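Local coordinates for protein regulator of nonsense transcripts 2 (PDB 4CEM) that takes part in nonsense-mediated mRNA decay as the factor UPF2, probably through MIF4G domains that act as helical scaffolds for protein partners, at residues K61-T66 / I93-L98; S101-A106 / D149-A154; P141-L146 / H188-I193. All coordinates share one frame; numbering follows the deposited sequence.

Interaction 1 of 3, residues K61-T66 / I93-L98; sequences KLKTIT and IVEAKL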
loop_
_atom_site.group_PDB
_atom_site.type_symbol
_atom_site.label_atom_id
_atom_site.label_comp_id
_atom_site.label_asym_id
_atom_site.label_seq_id
_atom_site.Cartn_x
_atom_site.Cartn_y
_atom_site.Cartn_z
ATOM N N LYS A 61 -15.938 -8.833 15.426
ATOM C CA LYS A 61 -14.761 -8.089 15.892
ATOM C C LYS A 61 -13.733 -7.914 14.794
ATOM O O LYS A 61 -13.072 -6.878 14.717
ATOM C CB LYS A 61 -14.111 -8.783 17.089
ATOM C CG LYS A 61 -14.687 -8.352 18.423
ATOM C CD LYS A 61 -14.500 -9.417 19.482
ATOM C CE LYS A 61 -15.196 -9.029 20.778
ATOM N NZ LYS A 61 -16.118 -10.106 21.254
ATOM N N LEU A 62 -13.618 -8.912 13.924
ATOM C CA LEU A 62 -12.708 -8.830 12.782
ATOM C C LEU A 62 -13.016 -7.682 11.806
ATOM O O LEU A 62 -12.212 -7.395 10.911
ATOM C CB LEU A 62 -12.687 -10.158 12.014
ATOM C CG LEU A 62 -11.908 -11.308 12.656
ATOM C CD1 LEU A 62 -12.157 -12.632 11.934
ATOM C CD2 LEU A 62 -10.421 -10.968 12.693
ATOM N N LYS A 63 -14.169 -7.038 11.949
ATOM C CA LYS A 63 -14.498 -5.912 11.078
ATOM C C LYS A 63 -13.783 -4.640 11.483
ATOM O O LYS A 63 -13.633 -3.748 10.667
ATOM C CB LYS A 63 -16.010 -5.686 11.025
ATOM C CG LYS A 63 -16.733 -6.835 10.341
ATOM C CD LYS A 63 -18.218 -6.577 10.135
ATOM C CE LYS A 63 -18.741 -7.387 8.948
ATOM N NZ LYS A 63 -20.114 -7.913 9.172
ATOM N N THR A 64 -13.318 -4.570 12.727
ATOM C CA THR A 64 -12.614 -3.394 13.242
ATOM C C THR A 64 -11.264 -3.794 13.842
ATOM O O THR A 64 -10.997 -3.563 15.025
ATOM C CB THR A 64 -13.459 -2.707 14.328
ATOM O OG1 THR A 64 -13.780 -3.657 15.356
ATOM C CG2 THR A 64 -14.749 -2.149 13.731
ATOM N N ILE A 65 -10.415 -4.413 13.027
ATOM C CA ILE A 65 -9.132 -4.903 13.512
ATOM C C ILE A 65 -8.242 -3.725 13.867
ATOM O O ILE A 65 -8.139 -2.769 13.118
ATOM C CB ILE A 65 -8.417 -5.798 12.482
ATOM C CG1 ILE A 65 -9.173 -7.116 12.326
ATOM C CG2 ILE A 65 -6.983 -6.076 12.919
ATOM C CD1 ILE A 65 -8.687 -7.965 11.166
ATOM N N THR A 66 -7.589 -3.825 15.012
ATOM C CA THR A 66 -6.841 -2.724 15.581
ATOM C C THR A 66 -5.600 -3.236 16.293
ATOM O O THR A 66 -5.640 -4.286 16.915
ATOM C CB THR A 66 -7.746 -1.969 16.548
ATOM O OG1 THR A 66 -8.417 -0.941 15.819
ATOM C CG2 THR A 66 -6.970 -1.369 17.687
ATOM N N ILE A 93 -12.659 -9.289 7.267
ATOM C CA ILE A 93 -11.275 -8.866 7.028
ATOM C C ILE A 93 -11.149 -7.978 5.783
ATOM O O ILE A 93 -10.477 -6.953 5.823
ATOM C CB ILE A 93 -10.329 -10.090 6.908
ATOM C CG1 ILE A 93 -10.176 -10.784 8.266
ATOM C CG2 ILE A 93 -8.966 -9.683 6.370
ATOM C CD1 ILE A 93 -9.581 -12.170 8.185
ATOM N N VAL A 94 -11.794 -8.353 4.685
ATOM C CA VAL A 94 -11.687 -7.558 3.460
ATOM C C VAL A 94 -12.401 -6.201 3.564
ATOM O O VAL A 94 -11.916 -5.201 3.034
ATOM C CB VAL A 94 -12.206 -8.327 2.233
ATOM C CG1 VAL A 94 -12.172 -7.441 0.995
ATOM C CG2 VAL A 94 -11.381 -9.586 2.015
ATOM N N GLU A 95 -13.534 -6.160 4.256
ATOM C CA GLU A 95 -14.314 -4.922 4.383
ATOM C C GLU A 95 -13.765 -3.978 5.457
ATOM O O GLU A 95 -13.882 -2.766 5.329
ATOM C CB GLU A 95 -15.777 -5.250 4.685
ATOM C CG GLU A 95 -16.494 -5.984 3.548
ATOM C CD GLU A 95 -17.612 -6.918 4.018
ATOM O OE1 GLU A 95 -17.832 -7.050 5.251
ATOM O OE2 GLU A 95 -18.268 -7.533 3.142
ATOM N N ALA A 96 -13.178 -4.535 6.512
ATOM C CA ALA A 96 -12.659 -3.742 7.625
ATOM C C ALA A 96 -11.836 -2.534 7.163
ATOM O O ALA A 96 -11.015 -2.638 6.258
ATOM C CB ALA A 96 -11.821 -4.618 8.540
ATOM N N LYS A 97 -12.064 -1.387 7.795
ATOM C CA LYS A 97 -11.352 -0.155 7.461
ATOM C C LYS A 97 -10.149 -0.009 8.382
ATOM O O LYS A 97 -10.287 0.336 9.553
ATOM C CB LYS A 97 -12.287 1.047 7.600
ATOM C CG LYS A 97 -13.460 1.018 6.628
ATOM C CD LYS A 97 -14.696 1.687 7.213
ATOM C CE LYS A 97 -15.925 1.456 6.345
ATOM N NZ LYS A 97 -17.182 1.802 7.068
ATOM N N LEU A 98 -8.969 -0.291 7.842
ATOM C CA LEU A 98 -7.743 -0.325 8.626
ATOM C C LEU A 98 -6.969 0.975 8.482
ATOM O O LEU A 98 -6.798 1.479 7.379
ATOM C CB LEU A 98 -6.856 -1.476 8.147
ATOM C CG LEU A 98 -7.416 -2.893 8.266
ATOM C CD1 LEU A 98 -6.662 -3.854 7.353
ATOM C CD2 LEU A 98 -7.353 -3.363 9.710
#
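Ala96 presents its methyl group to the backbone of Leu62 and Lys63, and at this point the two segments come closest, with the CA atoms of Lys63 and Ala96 4.5 Å apart. The methyl carbon, Ala96 CB, lies 3.7 Å from Leu62 O. Ala96 CB is also 3.5 Å from Lys63 C, the carbonyl carbon. Ala96 is the first residue to leave helical geometry after helix 86-95, and its CB points toward the turn that follows helix 52-61. Within that turn Lys61 O accepts a hydrogen bond from Thr64 N.

Apolar contacts extend inward from this point. CG1 of Ile93 faces both the CD2 methyl of Leu62 and the CD1 methyl of Ile65, the latter at 4.3 Å. Further along, Leu98 applies its CD2 branch to Ile65, 3.8 Å from CB and 3.5 Å from the backbone O. With CG anti to the carbonyl carbon (chi1 -61°) and the branches set by chi2, the end of the leucine side chain comes nearer to Ile65 than its base.

Charged side chains mark the exposed margin. Lys63 and Glu95 lie side by side and point the same way, with CE of Lys63 3.8 Å from OE1 of Glu95. NZ of Lys63 stays 4.6 Å from that oxygen, a distance at which opposite charges may attract without forming a salt bridge.

The contact thus joins the loop between helices 52-61 and 70-79 to the C-terminal end of helix 86-95. Leu62 also packs on Leu109 and Phe113 of helix 103-116, Ile93 reaches Phe120 at helix 120-137, and both Ile93 and Leu98 touch Phe152 of helix 143-158.

Interaction 2 of 3, residues S101-A106 / D149-A154; sequences SDVNCA and DLRFIA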
loop_
_atom_site.group_PDB
_atom_site.type_symbol
_atom_site.label_atom_id
_atom_site.label_comp_id
_atom_site.label_asym_id
_atom_site.label_seq_id
_atom_site.Cartn_x
_atom_site.Cartn_y
_atom_site.Cartn_z
ATOM N N SER A 101 -1.488 2.132 10.521
ATOM C CA SER A 101 -0.816 1.458 11.632
ATOM C C SER A 101 -1.447 0.127 12.066
ATOM O O SER A 101 -0.897 -0.557 12.929
ATOM C CB SER A 101 -0.753 2.394 12.848
ATOM O OG SER A 101 -2.046 2.676 13.361
ATOM N N ASP A 102 -2.594 -0.231 11.491
ATOM C CA ASP A 102 -3.313 -1.448 11.875
ATOM C C ASP A 102 -3.046 -2.636 10.938
ATOM O O ASP A 102 -3.377 -3.773 11.281
ATOM C CB ASP A 102 -4.828 -1.174 11.919
ATOM C CG ASP A 102 -5.248 -0.320 13.115
ATOM O OD1 ASP A 102 -4.703 -0.511 14.225
ATOM O OD2 ASP A 102 -6.149 0.531 12.943
ATOM N N VAL A 103 -2.457 -2.385 9.768
ATOM C CA VAL A 103 -2.304 -3.432 8.748
ATOM C C VAL A 103 -1.446 -4.616 9.221
ATOM O O VAL A 103 -1.770 -5.770 8.930
ATOM C CB VAL A 103 -1.732 -2.870 7.435
ATOM C CG1 VAL A 103 -1.492 -3.988 6.430
ATOM C CG2 VAL A 103 -2.667 -1.825 6.847
ATOM N N ASN A 104 -0.374 -4.348 9.961
ATOM C CA ASN A 104 0.432 -5.433 10.520
ATOM C C ASN A 104 -0.370 -6.367 11.412
ATOM O O ASN A 104 -0.167 -7.572 11.367
ATOM C CB ASN A 104 1.634 -4.896 11.299
ATOM C CG ASN A 104 2.773 -4.430 10.392
ATOM O OD1 ASN A 104 2.914 -4.883 9.252
ATOM N ND2 ASN A 104 3.609 -3.532 10.917
ATOM N N CYS A 105 -1.274 -5.825 12.222
ATOM C CA CYS A 105 -2.133 -6.668 13.055
ATOM C C CYS A 105 -3.021 -7.561 12.190
ATOM O O CYS A 105 -3.097 -8.772 12.413
ATOM C CB CYS A 105 -3.005 -5.831 13.988
ATOM S SG CYS A 105 -4.065 -6.826 15.063
ATOM N N ALA A 106 -3.676 -6.971 11.194
ATOM C CA ALA A 106 -4.541 -7.741 10.296
ATOM C C ALA A 106 -3.766 -8.890 9.647
ATOM O O ALA A 106 -4.260 -10.026 9.570
ATOM C CB ALA A 106 -5.143 -6.841 9.234
ATOM N N ASP A 149 -5.908 -1.180 0.994
ATOM C CA ASP A 149 -6.132 -2.468 0.341
ATOM C C ASP A 149 -4.905 -2.905 -0.440
ATOM O O ASP A 149 -4.457 -4.051 -0.327
ATOM C CB ASP A 149 -7.332 -2.411 -0.616
ATOM C CG ASP A 149 -8.676 -2.449 0.102
ATOM O OD1 ASP A 149 -8.697 -2.406 1.351
ATOM O OD2 ASP A 149 -9.716 -2.525 -0.598
ATOM N N LEU A 150 -4.365 -1.988 -1.236
ATOM C CA LEU A 150 -3.213 -2.307 -2.071
ATOM C C LEU A 150 -2.027 -2.706 -1.197
ATOM O O LEU A 150 -1.359 -3.700 -1.464
ATOM C CB LEU A 150 -2.851 -1.139 -2.985
ATOM C CG LEU A 150 -1.901 -1.501 -4.132
ATOM C CD1 LEU A 150 -2.606 -2.372 -5.158
ATOM C CD2 LEU A 150 -1.338 -0.251 -4.793
ATOM N N ARG A 151 -1.779 -1.951 -0.136
ATOM C CA ARG A 151 -0.715 -2.310 0.784
ATOM C C ARG A 151 -0.995 -3.662 1.421
ATOM O O ARG A 151 -0.088 -4.487 1.574
ATOM C CB ARG A 151 -0.559 -1.261 1.876
ATOM C CG ARG A 151 0.407 -1.689 2.972
ATOM C CD ARG A 151 0.405 -0.711 4.118
ATOM N NE ARG A 151 1.254 -1.174 5.207
ATOM C CZ ARG A 151 1.415 -0.522 6.356
ATOM N NH1 ARG A 151 0.781 0.622 6.572
ATOM N NH2 ARG A 151 2.214 -1.017 7.293
ATOM N N PHE A 152 -2.254 -3.871 1.801
ATOM C CA PHE A 152 -2.670 -5.091 2.481
ATOM C C PHE A 152 -2.418 -6.306 1.578
ATOM O O PHE A 152 -1.697 -7.217 1.973
ATOM C CB PHE A 152 -4.140 -4.981 2.888
ATOM C CG PHE A 152 -4.609 -6.013 3.906
ATOM C CD1 PHE A 152 -3.790 -7.042 4.369
ATOM C CD2 PHE A 152 -5.909 -5.941 4.400
ATOM C CE1 PHE A 152 -4.261 -7.964 5.284
ATOM C CE2 PHE A 152 -6.380 -6.865 5.314
ATOM C CZ PHE A 152 -5.554 -7.875 5.757
ATOM N N ILE A 153 -2.963 -6.312 0.360
ATOM C CA ILE A 153 -2.742 -7.461 -0.539
ATOM C C ILE A 153 -1.259 -7.646 -0.882
ATOM O O ILE A 153 -0.801 -8.789 -1.090
ATOM C CB ILE A 153 -3.602 -7.427 -1.830
ATOM C CG1 ILE A 153 -3.215 -6.262 -2.733
ATOM C CG2 ILE A 153 -5.092 -7.378 -1.491
ATOM C CD1 ILE A 153 -3.969 -6.259 -4.043
ATOM N N ALA A 154 -0.518 -6.531 -0.916
ATOM C CA ALA A 154 0.952 -6.564 -1.032
ATOM C C ALA A 154 1.594 -7.370 0.102
ATOM O O ALA A 154 2.308 -8.329 -0.166
ATOM C CB ALA A 154 1.522 -5.158 -1.063
#
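Two neighbouring side chains on helix 143-158 leave the backbone with similar first torsions, chi1 172° at Arg151 and -165° at Phe152, which set CG opposite the backbone N in each. Arg151 then continues extended as far as NE and is carried across to Val103 on helix 103-116. The isopropyl group of Val103 covers one face of the guanidinium: CB sits over its centre, 4.0 Å above the plane and 4.1 Å from CZ. The CG1 methyl of the same valine lies 4.1 Å from NE.

Phe152 fills the other part of the interface. Its ring inclines toward Val103 and Ala106, meeting them obliquely. CZ approaches the CB methyl of Ala106 to 3.7 Å, while CD1 lies 4.3 Å from CG1 of Val103. The valine therefore separates the charged group from the phenyl ring and touches both. Ile100, in the loop before helix 103-116, and His198 of helix 189-204 also pack on Arg151.

The two helices are held here by dispersion between hydrocarbon and flat groups. Because valine meets the guanidinium over its face, the arginine can add packing surface without committing its N-H groups to this contact; the amide oxygen of Asn104, 4.4 Å from NH2, may lend only a modest electrostatic attraction.

Interaction 3 of 3, residues P141-L146 / H188-I193; sequences PNITKL and HVSVVI
His188 O receives two backbone N-H groups at the start of helix 189-204, from Val192 at 3.1 Å and, more weakly, from Val191. The residue occupies the N-cap position, and its own N is hydrogen-bonded to a carboxylate oxygen of Asp182. These bonds fix the backbone from which the imidazole reaches across to Ile143 and Leu146.

Ile143 carries much of the contact and uses both of its branches. The longer one crosses the histidine obliquely, with CG1 and CD1 each 3.7 Å from CD2 of His188 and somewhat farther from NE2. The shorter one, CG2, meets the CG2 methyl of Val191 at 3.4 Å. This division follows from chi1 of -79°, which puts CG1 anti to the carbonyl carbon and CG2 anti to the backbone N.

One turn on, Leu146 crosses the histidine at about a right angle and brings its CD2 methyl to 4.0 Å from CD2 of the ring. That ring carbon is thus the atom on which both aliphatic chains converge, while ND1 is hydrogen-bonded outside the contact.

The packing brings the first turn of helix 143-158 against the first turn of helix 189-204, near the protein surface. Helix 164-181 backs it through Ile178, which touches both Leu146 and His188. Leu146 also rests on Phe132 of helix 120-137, and on its far side helix 189-204 packs through Val189 and Val192 against Tyr243 of helix 230-259.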
loop_
_atom_site.group_PDB
_atom_site.type_symbol
_atom_site.label_atom_id
_atom_site.label_comp_id
_atom_site.label_asym_id
_atom_site.label_seq_id
_atom_site.Cartn_x
_atom_site.Cartn_y
_atom_site.Cartn_z
ATOM N N PRO A 141 -14.820 7.041 -6.601
ATOM C CA PRO A 141 -13.708 6.299 -6.016
ATOM C C PRO A 141 -13.617 6.485 -4.497
ATOM O O PRO A 141 -13.829 7.594 -3.999
ATOM C CB PRO A 141 -12.482 6.902 -6.716
ATOM C CG PRO A 141 -12.995 7.388 -8.029
ATOM C CD PRO A 141 -14.399 7.850 -7.764
ATOM N N ASN A 142 -13.346 5.397 -3.777
ATOM C CA ASN A 142 -12.956 5.470 -2.370
ATOM C C ASN A 142 -11.462 5.148 -2.250
ATOM O O ASN A 142 -11.068 4.008 -1.985
ATOM C CB ASN A 142 -13.797 4.519 -1.519
ATOM C CG ASN A 142 -13.531 4.671 -0.029
ATOM O OD1 ASN A 142 -12.818 5.576 0.411
ATOM N ND2 ASN A 142 -14.109 3.777 0.756
ATOM N N ILE A 143 -10.643 6.175 -2.457
ATOM C CA ILE A 143 -9.187 6.027 -2.541
ATOM C C ILE A 143 -8.559 5.629 -1.202
ATOM O O ILE A 143 -7.617 4.833 -1.165
ATOM C CB ILE A 143 -8.540 7.324 -3.097
ATOM C CG1 ILE A 143 -8.692 7.363 -4.627
ATOM C CG2 ILE A 143 -7.075 7.430 -2.695
ATOM C CD1 ILE A 143 -8.003 8.529 -5.299
ATOM N N THR A 144 -9.097 6.171 -0.111
ATOM C CA THR A 144 -8.615 5.867 1.233
ATOM C C THR A 144 -8.531 4.356 1.483
ATOM O O THR A 144 -7.530 3.863 2.005
ATOM C CB THR A 144 -9.524 6.514 2.301
ATOM O OG1 THR A 144 -9.779 7.880 1.949
ATOM C CG2 THR A 144 -8.877 6.466 3.674
ATOM N N LYS A 145 -9.574 3.628 1.091
ATOM C CA LYS A 145 -9.620 2.172 1.277
ATOM C C LYS A 145 -8.734 1.442 0.258
ATOM O O LYS A 145 -8.005 0.514 0.625
ATOM C CB LYS A 145 -11.069 1.673 1.201
ATOM C CG LYS A 145 -11.270 0.166 1.333
ATOM C CD LYS A 145 -10.917 -0.363 2.714
ATOM C CE LYS A 145 -11.609 -1.694 3.009
ATOM N NZ LYS A 145 -11.516 -2.683 1.893
ATOM N N LEU A 146 -8.799 1.852 -1.010
ATOM C CA LEU A 146 -7.925 1.277 -2.042
ATOM C C LEU A 146 -6.442 1.439 -1.682
ATOM O O LEU A 146 -5.633 0.564 -1.986
ATOM C CB LEU A 146 -8.189 1.902 -3.418
ATOM C CG LEU A 146 -7.276 1.446 -4.571
ATOM C CD1 LEU A 146 -7.441 -0.040 -4.886
ATOM C CD2 LEU A 146 -7.539 2.283 -5.807
ATOM N N HIS A 188 -4.731 9.124 -7.885
ATOM C CA HIS A 188 -4.272 8.004 -7.066
ATOM C C HIS A 188 -2.821 8.132 -6.640
ATOM O O HIS A 188 -2.225 7.154 -6.200
ATOM C CB HIS A 188 -4.470 6.682 -7.823
ATOM C CG HIS A 188 -5.908 6.406 -8.236
ATOM N ND1 HIS A 188 -6.380 6.696 -9.463
ATOM C CD2 HIS A 188 -6.966 5.821 -7.538
ATOM C CE1 HIS A 188 -7.673 6.330 -9.543
ATOM N NE2 HIS A 188 -8.030 5.796 -8.364
ATOM N N VAL A 189 -2.239 9.327 -6.733
ATOM C CA VAL A 189 -0.796 9.487 -6.497
ATOM C C VAL A 189 -0.390 8.979 -5.124
ATOM O O VAL A 189 0.555 8.192 -5.002
ATOM C CB VAL A 189 -0.329 10.947 -6.619
ATOM C CG1 VAL A 189 1.181 11.026 -6.466
ATOM C CG2 VAL A 189 -0.740 11.520 -7.957
ATOM N N SER A 190 -1.115 9.429 -4.103
ATOM C CA SER A 190 -0.848 9.027 -2.724
ATOM C C SER A 190 -1.000 7.513 -2.522
ATOM O O SER A 190 -0.359 6.934 -1.650
ATOM C CB SER A 190 -1.782 9.764 -1.765
ATOM O OG SER A 190 -3.093 9.240 -1.858
ATOM N N VAL A 191 -1.858 6.882 -3.318
ATOM C CA VAL A 191 -1.995 5.425 -3.296
ATOM C C VAL A 191 -0.729 4.740 -3.829
ATOM O O VAL A 191 -0.293 3.727 -3.274
ATOM C CB VAL A 191 -3.247 4.960 -4.080
ATOM C CG1 VAL A 191 -3.211 3.466 -4.340
ATOM C CG2 VAL A 191 -4.504 5.332 -3.309
ATOM N N VAL A 192 -0.139 5.297 -4.887
ATOM C CA VAL A 192 1.078 4.730 -5.477
ATOM C C VAL A 192 2.292 4.983 -4.585
ATOM O O VAL A 192 3.180 4.138 -4.476
ATOM C CB VAL A 192 1.353 5.305 -6.874
ATOM C CG1 VAL A 192 2.651 4.752 -7.433
ATOM C CG2 VAL A 192 0.200 4.983 -7.806
ATOM N N ILE A 193 2.320 6.146 -3.943
ATOM C CA ILE A 193 3.409 6.498 -3.047
ATOM C C ILE A 193 3.402 5.590 -1.821
ATOM O O ILE A 193 4.437 5.013 -1.464
ATOM C CB ILE A 193 3.326 7.975 -2.631
ATOM C CG1 ILE A 193 3.597 8.859 -3.851
ATOM C CG2 ILE A 193 4.328 8.271 -1.529
ATOM C CD1 ILE A 193 3.120 10.284 -3.704
#

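Overall arrangement
From the N terminus, interaction 1 comes first: it closes the loop that contains helix 70-79 and most of helix 86-95, and is complete before the others begin. Interactions 2 and 3 cross, since 141-146 precedes 149-154 and 188-193 follows it. Interaction 2 closes over the rest of helix 103-116 and helix 120-137, interaction 3 over the rest of helix 143-158 and helix 164-181. Leu150 touches Val191 between them. Leu98 against Phe152 links interactions 1 and 2, while Lys145 probably bonds Val94 O and joins 1 to 3. Interactions 2 and 3 join helices next but one in the chain, 103-116 to 143-158 and 143-158 to 189-204, within the all-helical MIF4G domain.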